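Local coordinates for protein PspGI restriction endonuclease (Pyrococcus sp. GI-H, PDB 3BM3) that binds DNA and probably cuts it site-specifically as a type II restriction endonuclease, here captured with its substrate DNA, at residues 29-34 and 56-61; 168-173 and 185-190; 176-181 and 208-213. The protein carries 2 engineered substitutions. One frame throughout, in Å; residues are numbered along the deposited sequence.

Interaction 1 (29-34 and 56-61). With nucleotides of chain A.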
loop_
_atom_site.group_PDB
_atom_site.type_symbol
_atom_site.label_atom_id
_atom_site.label_comp_id
_atom_site.label_asym_id
_atom_site.label_seq_id
_atom_site.Cartn_x
_atom_site.Cartn_y
_atom_site.Cartn_z
ATOM N N THR C 29 19.819 -22.059 10.847
ATOM C CA THR C 29 20.674 -22.924 11.652
ATOM C C THR C 29 19.852 -23.614 12.732
ATOM O O THR C 29 19.842 -24.848 12.839
ATOM C CB THR C 29 21.811 -22.120 12.278
ATOM O OG1 THR C 29 22.636 -21.627 11.219
ATOM C CG2 THR C 29 22.654 -22.988 13.200
ATOM N N GLU C 30 19.131 -22.807 13.495
ATOM C CA GLU C 30 18.309 -23.299 14.587
ATOM C C GLU C 30 17.295 -24.354 14.180
ATOM O O GLU C 30 17.164 -25.369 14.874
ATOM C CB GLU C 30 17.639 -22.137 15.319
ATOM C CG GLU C 30 18.669 -21.340 16.112
ATOM C CD GLU C 30 18.070 -20.215 16.935
ATOM O OE1 GLU C 30 18.859 -19.359 17.419
ATOM O OE2 GLU C 30 16.836 -20.200 17.136
ATOM N N LEU C 31 16.631 -24.147 13.043
ATOM C CA LEU C 31 15.618 -25.068 12.531
ATOM C C LEU C 31 16.196 -26.203 11.681
ATOM O O LEU C 31 15.453 -27.059 11.214
ATOM C CB LEU C 31 14.611 -24.308 11.659
ATOM C CG LEU C 31 13.719 -23.301 12.391
ATOM C CD1 LEU C 31 12.853 -22.559 11.371
ATOM C CD2 LEU C 31 12.865 -23.988 13.482
ATOM N N ASN C 32 17.499 -26.191 11.466
ATOM C CA ASN C 32 18.128 -27.033 10.449
ATOM C C ASN C 32 17.310 -27.060 9.159
ATOM O O ASN C 32 16.932 -28.110 8.624
ATOM C CB ASN C 32 18.423 -28.448 10.962
ATOM C CG ASN C 32 19.507 -29.151 10.123
ATOM O OD1 ASN C 32 19.898 -28.656 9.039
ATOM N ND2 ASN C 32 19.990 -30.302 10.604
ATOM N N VAL C 33 17.051 -25.868 8.658
ATOM C CA VAL C 33 16.324 -25.701 7.407
ATOM C C VAL C 33 17.041 -26.348 6.225
ATOM O O VAL C 33 16.401 -26.808 5.292
ATOM C CB VAL C 33 16.058 -24.210 7.127
ATOM C CG1 VAL C 33 15.717 -23.956 5.663
ATOM C CG2 VAL C 33 14.953 -23.721 8.058
ATOM N N ASP C 34 18.360 -26.395 6.255
ATOM C CA ASP C 34 19.076 -27.001 5.148
ATOM C C ASP C 34 18.745 -28.482 5.068
ATOM O O ASP C 34 18.637 -29.019 3.979
ATOM C CB ASP C 34 20.560 -26.735 5.227
ATOM C CG ASP C 34 20.890 -25.261 5.027
ATOM O OD1 ASP C 34 20.016 -24.480 4.539
ATOM O OD2 ASP C 34 22.029 -24.879 5.365
ATOM N N ALA C 56 8.764 -22.081 4.534
ATOM C CA ALA C 56 8.733 -20.612 4.545
ATOM C C ALA C 56 8.051 -20.075 5.779
ATOM O O ALA C 56 8.580 -19.184 6.445
ATOM C CB ALA C 56 8.043 -20.045 3.305
ATOM N N LYS C 57 6.920 -20.672 6.127
ATOM C CA LYS C 57 6.150 -20.222 7.271
ATOM C C LYS C 57 6.921 -20.492 8.565
ATOM O O LYS C 57 6.962 -19.640 9.450
ATOM C CB LYS C 57 4.788 -20.903 7.298
ATOM C CG LYS C 57 3.828 -20.380 8.354
ATOM C CD LYS C 57 2.383 -20.718 7.994
ATOM C CE LYS C 57 1.371 -20.376 9.092
ATOM N NZ LYS C 57 0.592 -19.118 8.808
HETATM N N MSE C 58 7.507 -21.681 8.664
HETATM C CA MSE C 58 8.267 -22.073 9.850
HETATM C C MSE C 58 9.481 -21.168 10.030
HETATM O O MSE C 58 9.763 -20.719 11.142
HETATM C CB MSE C 58 8.669 -23.559 9.770
HETATM C CG MSE C 58 10.153 -23.821 9.839
HETATM SE SE MSE C 58 10.516 -25.611 10.457
HETATM C CE MSE C 58 9.681 -25.498 12.223
ATOM N N LEU C 59 10.189 -20.908 8.931
ATOM C CA LEU C 59 11.376 -20.087 8.946
ATOM C C LEU C 59 11.014 -18.638 9.280
ATOM O O LEU C 59 11.701 -17.969 10.078
ATOM C CB LEU C 59 12.100 -20.167 7.584
ATOM C CG LEU C 59 13.445 -19.443 7.484
ATOM C CD1 LEU C 59 14.368 -19.749 8.664
ATOM C CD2 LEU C 59 14.125 -19.802 6.161
ATOM N N GLU C 60 9.943 -18.175 8.671
ATOM C CA GLU C 60 9.447 -16.852 8.940
ATOM C C GLU C 60 9.143 -16.684 10.436
ATOM O O GLU C 60 9.572 -15.723 11.066
ATOM C CB GLU C 60 8.217 -16.608 8.080
ATOM C CG GLU C 60 7.826 -15.201 7.999
ATOM C CD GLU C 60 6.880 -14.806 9.093
ATOM O OE1 GLU C 60 6.452 -15.670 9.886
ATOM O OE2 GLU C 60 6.573 -13.619 9.137
ATOM N N GLU C 61 8.440 -17.660 11.001
ATOM C CA GLU C 61 8.013 -17.592 12.397
ATOM C C GLU C 61 9.223 -17.604 13.326
ATOM O O GLU C 61 9.303 -16.805 14.265
ATOM C CB GLU C 61 7.056 -18.745 12.719
ATOM C CG GLU C 61 5.728 -18.579 12.057
ATOM C CD GLU C 61 4.850 -19.800 12.092
ATOM O OE1 GLU C 61 5.353 -20.944 12.269
ATOM O OE2 GLU C 61 3.623 -19.601 11.937
ATOM P P DA A 6 2.868 -7.627 7.668
ATOM O OP1 DA A 6 2.599 -8.551 6.531
ATOM O OP2 DA A 6 2.072 -7.763 8.919
ATOM O "O5'" DA A 6 4.419 -7.761 7.992
ATOM C "C5'" DA A 6 4.953 -7.205 9.184
ATOM C "C4'" DA A 6 4.900 -8.239 10.277
ATOM O "O4'" DA A 6 5.891 -9.272 10.062
ATOM C "C3'" DA A 6 5.161 -7.685 11.677
ATOM O "O3'" DA A 6 4.113 -8.135 12.526
ATOM C "C2'" DA A 6 6.488 -8.308 12.072
ATOM C "C1'" DA A 6 6.436 -9.616 11.320
ATOM N N9 DA A 6 7.723 -10.276 11.098
ATOM C C8 DA A 6 7.900 -11.533 10.582
ATOM N N7 DA A 6 9.153 -11.901 10.501
ATOM C C5 DA A 6 9.853 -10.810 10.992
ATOM C C6 DA A 6 11.225 -10.579 11.173
ATOM N N6 DA A 6 12.171 -11.471 10.861
ATOM N N1 DA A 6 11.599 -9.391 11.693
ATOM C C2 DA A 6 10.646 -8.502 12.006
ATOM N N3 DA A 6 9.324 -8.604 11.883
ATOM C C4 DA A 6 8.986 -9.798 11.363
#
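Leu31 pushes its isobutyl group against Met58 and Leu59, and following it outward accounts for most of this contact. CB points at helix 52-80 and carries CG on the side away from its own carbonyl carbon (chi1 -67°). Beyond CG the chain stays extended, and a chi2 of 176° carries CD1 outward onto the surface of helix 52-80. CD1 settles there 3.8 Å from CA of Leu59 and 3.6 Å from the carbonyl O of Met58. It also meets CD1 of Leu59 at 4.2 Å. The other branch, CD2, turns to Met58, modelled as selenomethionine, and lies 3.7 Å from its CE; the two side chains come tip to tip. Met58 has two conformers, so the detail of this pair is tentative, but a long flexible side chain suits a partly exposed margin. Deeper in, Val33 CG2 reaches Leu59 CD1 at 4.1 Å, the two side chains crossing at about a right angle. Branched aliphatic groups fill such a place without needing polar partners. Asn32 sits at the bend between Leu31 and Val33, both of which point toward helix 52-80; its positive phi belongs to a Schellman motif, and its OD1 N-caps the next helix at Glu35 N. The contact thus joins the junction of helices 20-31 and 33-38 to helix 52-80, with Ile107 of helix 85-115 also packed against Leu59.

Interaction 2 (168-173 and 185-190). With nucleotides of chain B.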
loop_
_atom_site.group_PDB
_atom_site.type_symbol
_atom_site.label_atom_id
_atom_site.label_comp_id
_atom_site.label_asym_id
_atom_site.label_seq_id
_atom_site.Cartn_x
_atom_site.Cartn_y
_atom_site.Cartn_z
ATOM N N ARG C 168 -3.313 -3.942 -5.243
ATOM C CA ARG C 168 -3.496 -3.033 -6.375
ATOM C C ARG C 168 -2.164 -2.436 -6.848
ATOM O O ARG C 168 -2.068 -2.014 -7.978
ATOM C CB ARG C 168 -4.509 -1.947 -6.081
ATOM C CG ARG C 168 -5.917 -2.491 -5.958
ATOM C CD ARG C 168 -6.930 -1.375 -5.990
ATOM N NE ARG C 168 -8.289 -1.887 -5.850
ATOM C CZ ARG C 168 -8.821 -2.292 -4.710
ATOM N NH1 ARG C 168 -8.144 -2.169 -3.563
ATOM N NH2 ARG C 168 -10.061 -2.762 -4.683
ATOM N N GLU C 169 -1.148 -2.391 -5.970
ATOM C CA GLU C 169 0.180 -1.971 -6.351
ATOM C C GLU C 169 0.712 -2.867 -7.448
ATOM O O GLU C 169 1.362 -2.407 -8.357
ATOM C CB GLU C 169 1.146 -1.998 -5.203
ATOM C CG GLU C 169 0.809 -0.972 -4.133
ATOM C CD GLU C 169 1.731 -1.014 -2.947
ATOM O OE1 GLU C 169 2.543 -1.956 -2.844
ATOM O OE2 GLU C 169 1.614 -0.066 -2.150
ATOM N N ALA C 170 0.412 -4.160 -7.331
ATOM C CA ALA C 170 0.897 -5.132 -8.311
ATOM C C ALA C 170 0.193 -4.919 -9.639
ATOM O O ALA C 170 0.838 -4.999 -10.695
ATOM C CB ALA C 170 0.671 -6.526 -7.803
ATOM N N VAL C 171 -1.103 -4.615 -9.597
ATOM C CA VAL C 171 -1.890 -4.332 -10.794
ATOM C C VAL C 171 -1.292 -3.081 -11.431
ATOM O O VAL C 171 -1.060 -3.038 -12.611
ATOM C CB VAL C 171 -3.367 -4.139 -10.502
ATOM C CG1 VAL C 171 -4.145 -3.740 -11.775
ATOM C CG2 VAL C 171 -4.006 -5.399 -9.863
ATOM N N GLY C 172 -0.946 -2.107 -10.602
ATOM C CA GLY C 172 -0.326 -0.862 -11.064
ATOM C C GLY C 172 0.999 -1.124 -11.726
ATOM O O GLY C 172 1.268 -0.652 -12.835
ATOM N N GLU C 173 1.855 -1.885 -11.050
ATOM C CA GLU C 173 3.149 -2.233 -11.580
ATOM C C GLU C 173 3.014 -2.959 -12.936
ATOM O O GLU C 173 3.686 -2.651 -13.925
ATOM C CB GLU C 173 3.916 -3.089 -10.580
ATOM C CG GLU C 173 5.261 -3.449 -11.069
ATOM C CD GLU C 173 6.054 -4.273 -10.101
ATOM O OE1 GLU C 173 5.587 -4.497 -8.970
ATOM O OE2 GLU C 173 7.128 -4.737 -10.509
ATOM N N ILE C 185 4.590 -9.998 -21.322
ATOM C CA ILE C 185 5.310 -10.194 -20.074
ATOM C C ILE C 185 4.604 -11.266 -19.238
ATOM O O ILE C 185 3.424 -11.582 -19.461
ATOM C CB ILE C 185 5.470 -8.905 -19.276
ATOM C CG1 ILE C 185 4.140 -8.430 -18.674
ATOM C CG2 ILE C 185 6.124 -7.830 -20.122
ATOM C CD1 ILE C 185 4.348 -7.259 -17.689
ATOM N N ASN C 186 5.362 -11.835 -18.301
ATOM C CA ASN C 186 4.876 -12.818 -17.361
ATOM C C ASN C 186 5.006 -12.181 -15.989
ATOM O O ASN C 186 6.094 -11.951 -15.511
ATOM C CB ASN C 186 5.713 -14.063 -17.445
ATOM C CG ASN C 186 5.667 -14.674 -18.813
ATOM O OD1 ASN C 186 4.629 -15.128 -19.247
ATOM N ND2 ASN C 186 6.789 -14.622 -19.522
ATOM N N PHE C 187 3.873 -11.888 -15.390
ATOM C CA PHE C 187 3.869 -11.152 -14.136
ATOM C C PHE C 187 3.077 -11.961 -13.138
ATOM O O PHE C 187 1.871 -12.184 -13.341
ATOM C CB PHE C 187 3.217 -9.798 -14.341
ATOM C CG PHE C 187 3.402 -8.873 -13.193
ATOM C CD1 PHE C 187 4.377 -7.905 -13.225
ATOM C CD2 PHE C 187 2.596 -8.978 -12.070
ATOM C CE1 PHE C 187 4.561 -7.049 -12.155
ATOM C CE2 PHE C 187 2.782 -8.127 -10.998
ATOM C CZ PHE C 187 3.740 -7.167 -11.053
ATOM N N TRP C 188 3.760 -12.433 -12.087
ATOM C CA TRP C 188 3.141 -13.316 -11.126
ATOM C C TRP C 188 3.126 -12.623 -9.780
ATOM O O TRP C 188 4.061 -11.934 -9.430
ATOM C CB TRP C 188 3.889 -14.645 -10.998
ATOM C CG TRP C 188 3.980 -15.454 -12.252
ATOM C CD1 TRP C 188 3.471 -15.156 -13.470
ATOM C CD2 TRP C 188 4.673 -16.699 -12.404
ATOM N NE1 TRP C 188 3.807 -16.133 -14.382
ATOM C CE2 TRP C 188 4.519 -17.103 -13.740
ATOM C CE3 TRP C 188 5.352 -17.543 -11.522
ATOM C CZ2 TRP C 188 5.058 -18.293 -14.215
ATOM C CZ3 TRP C 188 5.914 -18.714 -12.016
ATOM C CH2 TRP C 188 5.737 -19.080 -13.329
ATOM N N PHE C 189 2.051 -12.835 -9.040
ATOM C CA PHE C 189 1.898 -12.232 -7.732
ATOM C C PHE C 189 1.927 -13.334 -6.712
ATOM O O PHE C 189 1.224 -14.345 -6.818
ATOM C CB PHE C 189 0.546 -11.550 -7.641
ATOM C CG PHE C 189 0.259 -10.937 -6.305
ATOM C CD1 PHE C 189 0.633 -9.623 -6.054
ATOM C CD2 PHE C 189 -0.328 -11.660 -5.311
ATOM C CE1 PHE C 189 0.416 -9.055 -4.800
ATOM C CE2 PHE C 189 -0.551 -11.084 -4.057
ATOM C CZ PHE C 189 -0.199 -9.790 -3.827
ATOM N N VAL C 190 2.681 -13.079 -5.657
ATOM C CA VAL C 190 2.761 -13.976 -4.520
ATOM C C VAL C 190 2.381 -13.204 -3.258
ATOM O O VAL C 190 2.977 -12.185 -2.971
ATOM C CB VAL C 190 4.194 -14.508 -4.328
ATOM C CG1 VAL C 190 4.267 -15.382 -3.112
ATOM C CG2 VAL C 190 4.671 -15.203 -5.563
ATOM P P DA B 4 -10.429 -2.188 -0.743
ATOM O OP1 DA B 4 -11.157 -1.954 -2.015
ATOM O OP2 DA B 4 -9.264 -3.105 -0.717
ATOM O "O5'" DA B 4 -9.972 -0.769 -0.210
ATOM C "C5'" DA B 4 -10.945 0.160 0.240
ATOM C "C4'" DA B 4 -10.318 1.118 1.220
ATOM O "O4'" DA B 4 -10.134 0.477 2.503
ATOM C "C3'" DA B 4 -8.937 1.592 0.780
ATOM O "O3'" DA B 4 -8.837 2.972 1.068
ATOM C "C2'" DA B 4 -7.987 0.767 1.633
ATOM C "C1'" DA B 4 -8.783 0.603 2.916
ATOM N N9 DA B 4 -8.447 -0.592 3.685
ATOM C C8 DA B 4 -8.287 -1.877 3.226
ATOM N N7 DA B 4 -8.015 -2.744 4.167
ATOM C C5 DA B 4 -7.991 -1.979 5.327
ATOM C C6 DA B 4 -7.766 -2.311 6.668
ATOM N N6 DA B 4 -7.518 -3.553 7.087
ATOM N N1 DA B 4 -7.808 -1.311 7.579
ATOM C C2 DA B 4 -8.063 -0.065 7.149
ATOM N N3 DA B 4 -8.295 0.370 5.910
ATOM C C4 DA B 4 -8.245 -0.651 5.041
#
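Ala170 touches both Phe187 and Phe189: its CB lies 3.6 Å from CD1 of Phe189 and 4.2 Å from CE2 of Phe187. Alanine's small methyl lets the helix sit close to the two phenyl rings. Phe187 CZ also reaches the carbonyl O of Ala170 at 3.6 Å. Glu173 approaches the ring of Phe187 at its edge, CD 3.8 Å from CE1, with carboxylate and ring planes 85° apart; the edge hydrogens probably suit the negative charge. This is helix-on-sheet packing in the beta-alpha-beta unit 155-160, 167-181, 186-191 of the PDDEXK-type core, segment 168-173 running nearly antiparallel to strand 186-190, axes 9.9 Å apart at closest approach. Further out, Thr158 of the neighbouring strand bonds Glu173 OE1, and Met204 of helix 198-206 packs on Ala170 and Phe189. On the helix's far side, Arg168 grips the DA4 phosphate of chain B: NH1 bonds OP2 almost straight at 3.2 Å, while NH2 bonds OP1 at 3.0 Å and is more bent, 132°. NE makes a salt bridge to Glu135 of the second subunit. An alanine here removes all these donors and would probably leave the DA4 phosphate without this charge partner and Glu135 without its mate.

Interaction 3 (176-181 and 208-213)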
loop_
_atom_site.group_PDB
_atom_site.type_symbol
_atom_site.label_atom_id
_atom_site.label_comp_id
_atom_site.label_asym_id
_atom_site.label_seq_id
_atom_site.Cartn_x
_atom_site.Cartn_y
_atom_site.Cartn_z
ATOM N N ILE C 176 2.052 -0.581 -15.722
ATOM C CA ILE C 176 3.189 0.215 -16.156
ATOM C C ILE C 176 4.113 -0.607 -17.060
ATOM O O ILE C 176 4.523 -0.155 -18.120
ATOM C CB ILE C 176 3.951 0.772 -14.968
ATOM C CG1 ILE C 176 3.028 1.761 -14.224
ATOM C CG2 ILE C 176 5.227 1.500 -15.403
ATOM C CD1 ILE C 176 3.550 2.050 -12.790
ATOM N N LEU C 177 4.368 -1.849 -16.658
ATOM C CA LEU C 177 5.242 -2.760 -17.407
ATOM C C LEU C 177 4.609 -3.207 -18.717
ATOM O O LEU C 177 5.277 -3.226 -19.748
ATOM C CB LEU C 177 5.562 -3.948 -16.533
ATOM C CG LEU C 177 6.566 -3.590 -15.423
ATOM C CD1 LEU C 177 6.649 -4.737 -14.426
ATOM C CD2 LEU C 177 7.947 -3.225 -16.011
ATOM N N ARG C 178 3.322 -3.513 -18.686
ATOM C CA ARG C 178 2.609 -3.906 -19.904
ATOM C C ARG C 178 2.526 -2.774 -20.895
ATOM O O ARG C 178 2.626 -2.986 -22.126
ATOM C CB ARG C 178 1.235 -4.441 -19.570
ATOM C CG ARG C 178 1.336 -5.784 -18.995
ATOM C CD ARG C 178 0.021 -6.438 -18.734
ATOM N NE ARG C 178 0.306 -7.597 -17.903
ATOM C CZ ARG C 178 0.750 -8.779 -18.356
ATOM N NH1 ARG C 178 0.910 -9.005 -19.661
ATOM N NH2 ARG C 178 1.010 -9.753 -17.498
ATOM N N ASN C 179 2.348 -1.573 -20.378
ATOM C CA ASN C 179 2.328 -0.411 -21.230
ATOM C C ASN C 179 3.644 -0.306 -21.969
ATOM O O ASN C 179 3.660 -0.091 -23.192
ATOM C CB ASN C 179 2.064 0.828 -20.388
ATOM C CG ASN C 179 1.806 2.053 -21.207
ATOM O OD1 ASN C 179 1.580 1.961 -22.410
ATOM N ND2 ASN C 179 1.809 3.222 -20.562
ATOM N N LYS C 180 4.752 -0.512 -21.263
ATOM C CA LYS C 180 6.062 -0.330 -21.851
ATOM C C LYS C 180 6.492 -1.516 -22.717
ATOM O O LYS C 180 7.042 -1.330 -23.819
ATOM C CB LYS C 180 7.107 -0.056 -20.778
ATOM C CG LYS C 180 8.497 -0.003 -21.399
ATOM C CD LYS C 180 9.517 0.623 -20.545
ATOM C CE LYS C 180 10.794 0.860 -21.342
ATOM N NZ LYS C 180 10.559 1.857 -22.414
ATOM N N PHE C 181 6.236 -2.720 -22.221
ATOM C CA PHE C 181 6.806 -3.943 -22.803
ATOM C C PHE C 181 5.821 -4.825 -23.538
ATOM O O PHE C 181 6.235 -5.806 -24.171
ATOM C CB PHE C 181 7.535 -4.760 -21.733
ATOM C CG PHE C 181 8.708 -4.047 -21.144
ATOM C CD1 PHE C 181 9.913 -3.975 -21.831
ATOM C CD2 PHE C 181 8.606 -3.402 -19.917
ATOM C CE1 PHE C 181 10.994 -3.322 -21.284
ATOM C CE2 PHE C 181 9.686 -2.723 -19.390
ATOM C CZ PHE C 181 10.879 -2.670 -20.090
ATOM N N GLY C 208 -3.875 -7.926 -15.634
ATOM C CA GLY C 208 -2.464 -7.902 -15.926
ATOM C C GLY C 208 -1.559 -8.791 -15.121
ATOM O O GLY C 208 -0.344 -8.822 -15.361
ATOM N N ILE C 209 -2.144 -9.536 -14.203
ATOM C CA ILE C 209 -1.391 -10.494 -13.422
ATOM C C ILE C 209 -1.699 -11.852 -14.019
ATOM O O ILE C 209 -2.864 -12.238 -14.137
ATOM C CB ILE C 209 -1.728 -10.420 -11.935
ATOM C CG1 ILE C 209 -1.181 -9.120 -11.340
ATOM C CG2 ILE C 209 -1.096 -11.570 -11.193
ATOM C CD1 ILE C 209 -1.965 -7.957 -11.617
ATOM N N ASP C 210 -0.653 -12.554 -14.421
ATOM C CA ASP C 210 -0.837 -13.845 -15.082
ATOM C C ASP C 210 -1.161 -14.989 -14.183
ATOM O O ASP C 210 -1.882 -15.882 -14.581
ATOM C CB ASP C 210 0.384 -14.196 -15.899
ATOM C CG ASP C 210 0.608 -13.202 -16.953
ATOM O OD1 ASP C 210 -0.210 -13.182 -17.913
ATOM O OD2 ASP C 210 1.504 -12.379 -16.783
ATOM N N ARG C 211 -0.578 -14.970 -12.982
ATOM C CA ARG C 211 -0.678 -16.054 -12.008
ATOM C C ARG C 211 -0.678 -15.451 -10.611
ATOM O O ARG C 211 0.084 -14.516 -10.331
ATOM C CB ARG C 211 0.474 -17.056 -12.151
ATOM C CG ARG C 211 0.601 -17.641 -13.548
ATOM C CD ARG C 211 1.692 -18.680 -13.636
ATOM N NE ARG C 211 1.394 -19.958 -13.000
ATOM C CZ ARG C 211 0.628 -20.923 -13.507
ATOM N NH1 ARG C 211 -0.022 -20.758 -14.650
ATOM N NH2 ARG C 211 0.473 -22.054 -12.830
ATOM N N VAL C 212 -1.524 -15.997 -9.745
ATOM C CA VAL C 212 -1.640 -15.526 -8.377
ATOM C C VAL C 212 -1.274 -16.682 -7.498
ATOM O O VAL C 212 -1.895 -17.735 -7.615
ATOM C CB VAL C 212 -3.051 -15.043 -8.105
ATOM C CG1 VAL C 212 -3.300 -14.947 -6.604
ATOM C CG2 VAL C 212 -3.253 -13.666 -8.818
ATOM N N TYR C 213 -0.310 -16.478 -6.607
ATOM C CA TYR C 213 0.114 -17.496 -5.653
ATOM C C TYR C 213 -0.290 -17.121 -4.251
ATOM O O TYR C 213 -0.114 -15.985 -3.839
ATOM C CB TYR C 213 1.617 -17.706 -5.687
ATOM C CG TYR C 213 2.023 -18.322 -7.004
ATOM C CD1 TYR C 213 2.154 -19.693 -7.130
ATOM C CD2 TYR C 213 2.223 -17.522 -8.121
ATOM C CE1 TYR C 213 2.487 -20.256 -8.332
ATOM C CE2 TYR C 213 2.554 -18.047 -9.323
ATOM C CZ TYR C 213 2.680 -19.443 -9.439
ATOM O OH TYR C 213 3.020 -19.979 -10.658
HETATM O O HOH W 1 0.788 -12.028 -20.038
#
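Gly208 faces Arg178 with CA atoms 7.6 Å apart, and its backbone has a positive phi of 102°, at which a side chain would collide with the preceding carbonyl O. The pair joins the last turns of helix 167-181 to the loop that enters strand 211-214, at the margin of the alpha/beta core of this PDDEXK-clan fold. Glycine suits the spot twice over, since a CB would also stand 3.3 Å from Arg178 NE. Arg178, extended from CG to NE, lays the side of its guanidinium against Gly208 O and grips that single atom with two nitrogens. NE donates to it at 2.9 Å, in the carbonyl plane and on a lone pair; NH2, at 2.7 Å, comes from above that plane. Two hydrogen bonds to one oxygen restrict the turning of the guanidinium. NH2 then serves Asp210 as well, in a salt bridge to OD2 at 2.8 Å whose hydrogen bond is weak, bent to 127°. The carboxylate is turned 70° from the guanidinium plane, and OD2 also accepts from Phe187 N of the neighbouring strand 186-191. A water completes the ring, accepting from Arg178 NH1 at 3.0 Å and lying 2.6 Å from Asp210 OD1.

Interactions 2 and 3 share helix 167-181 and reach adjacent strands of one sheet, their centres about 5 Å apart; Phe189 O and Tyr213 N, 2.6 Å apart, probably form a hydrogen bond between the two. Interaction 2 is buried and mainly apolar across its two segments, though its helix also sends Arg168 to a DNA phosphate, whereas interaction 3, at the surface end of the same helix, relies on charge, backbone oxygen and water. Both regions also touch the second subunit. Interaction 1 lies across the chain's centre, about 28 Å from interaction 2 and 32 Å from interaction 3 between centres. It joins helices alone, is partly buried, and uses aliphatic groups without any polar link.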